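Side-chain contact in aldehyde dehydrogenase family protein (Pseudomonas syringae pv. tomato, PDB 5IUV), which probably oxidises indole-3-acetaldehyde to the auxin indole-3-acetic acid, with NAD+ as the electron acceptor: residues R77-P80 with A81-K84. Residues are numbered along the deposited sequence; the frame is centred on the assembly and turned at random.
Sequences RLAP and AKRK
Arg-83, in the first turn of its helix, reaches back over the helix start to the carbonyl of Leu-78. Its CB lies 3.6 Å from Pro-80 O. CG, anti to its own carbonyl carbon (chi1 -63°), passes 3.5 Å from Ala-79 O and touches Leu-78 CB, the two side chains running past each other in opposite senses. CD sits near Leu-78 O, and the bend at chi3 (-53°) folds the guanidinium back so that Pro-80 CA lies over one face. Arg-83 NH1 then donates to Leu-78 O at 2.7 Å; the oxygen lies almost in the guanidinium plane, though the hydrogen bond itself is bent, with an N-H...O angle of 132°. NE bonds to Ser-183 O, so backbone carbonyls from two parts of the chain fix the group's rotation. Ala-79 is the N-cap: its O opens the i to i+4 helical pattern by accepting from Arg-83 N at 2.9 Å, and weakly from Lys-82 N; Pro-80 O continues it with Lys-84 N. Leu-78 crosses Lys-82 at about a right angle, CG to CB 3.8 Å, and the lysine CD rests on Ala-79 CB. The contact joins the loop after helix 56-72 to the N-terminus of helix 80-96, at the surface, with Pro-80 and Arg-83 against Ile-135 just beyond helix 113-134 and Ala-79 packed on Pro-146 of a second subunit.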
# COMPACT_ATOMS: atom_id res chain seq x y z
N ARG A 77 -5.42 23.44 6.05
CA ARG A 77 -5.56 23.44 4.59
C ARG A 77 -4.30 23.96 3.90
O ARG A 77 -4.31 24.23 2.69
CB ARG A 77 -6.77 24.27 4.16
CG ARG A 77 -8.10 23.58 4.40
CD ARG A 77 -9.27 24.45 3.98
NE ARG A 77 -10.18 24.67 5.09
CZ ARG A 77 -10.54 25.86 5.56
NH1 ARG A 77 -10.08 26.97 4.99
NH2 ARG A 77 -11.37 25.94 6.59
N LEU A 78 -3.23 24.10 4.66
CA LEU A 78 -1.93 24.46 4.11
C LEU A 78 -1.40 23.31 3.25
O LEU A 78 -1.57 22.14 3.61
CB LEU A 78 -0.94 24.78 5.24
CG LEU A 78 0.40 25.38 4.83
CD1 LEU A 78 0.20 26.79 4.24
CD2 LEU A 78 1.38 25.42 6.00
N ALA A 79 -0.76 23.65 2.13
CA ALA A 79 -0.22 22.64 1.21
C ALA A 79 0.67 21.64 1.96
O ALA A 79 1.44 22.03 2.83
CB ALA A 79 0.56 23.30 0.07
N PRO A 80 0.54 20.35 1.63
CA PRO A 80 1.32 19.29 2.26
C PRO A 80 2.82 19.59 2.25
O PRO A 80 3.49 19.44 3.28
CB PRO A 80 1.01 18.05 1.40
CG PRO A 80 -0.35 18.32 0.85
CD PRO A 80 -0.42 19.82 0.64
N ALA A 81 3.34 20.04 1.12
CA ALA A 81 4.76 20.35 0.99
C ALA A 81 5.16 21.49 1.92
O ALA A 81 6.30 21.51 2.41
CB ALA A 81 5.11 20.70 -0.45
N LYS A 82 4.25 22.42 2.17
CA LYS A 82 4.52 23.51 3.10
C LYS A 82 4.44 23.06 4.56
O LYS A 82 5.22 23.50 5.39
CB LYS A 82 3.57 24.68 2.86
CG LYS A 82 3.81 25.44 1.55
CD LYS A 82 2.61 26.34 1.25
CE LYS A 82 2.93 27.40 0.20
NZ LYS A 82 3.44 26.81 -1.06
N ARG A 83 3.49 22.17 4.89
CA ARG A 83 3.44 21.61 6.24
C ARG A 83 4.70 20.81 6.54
O ARG A 83 5.24 20.88 7.64
CB ARG A 83 2.20 20.72 6.43
CG ARG A 83 0.90 21.48 6.29
CD ARG A 83 -0.23 20.88 7.11
NE ARG A 83 -0.44 19.45 6.89
CZ ARG A 83 -1.03 18.93 5.82
NH1 ARG A 83 -1.45 19.72 4.83
NH2 ARG A 83 -1.19 17.62 5.72
N LYS A 84 5.16 20.04 5.56
CA LYS A 84 6.41 19.31 5.66
C LYS A 84 7.57 20.25 6.00
O LYS A 84 8.32 19.99 6.94
CB LYS A 84 6.70 18.57 4.34
CG LYS A 84 8.11 17.99 4.26
CD LYS A 84 8.34 17.16 2.97
CE LYS A 84 8.31 18.05 1.73
NZ LYS A 84 8.66 17.31 0.48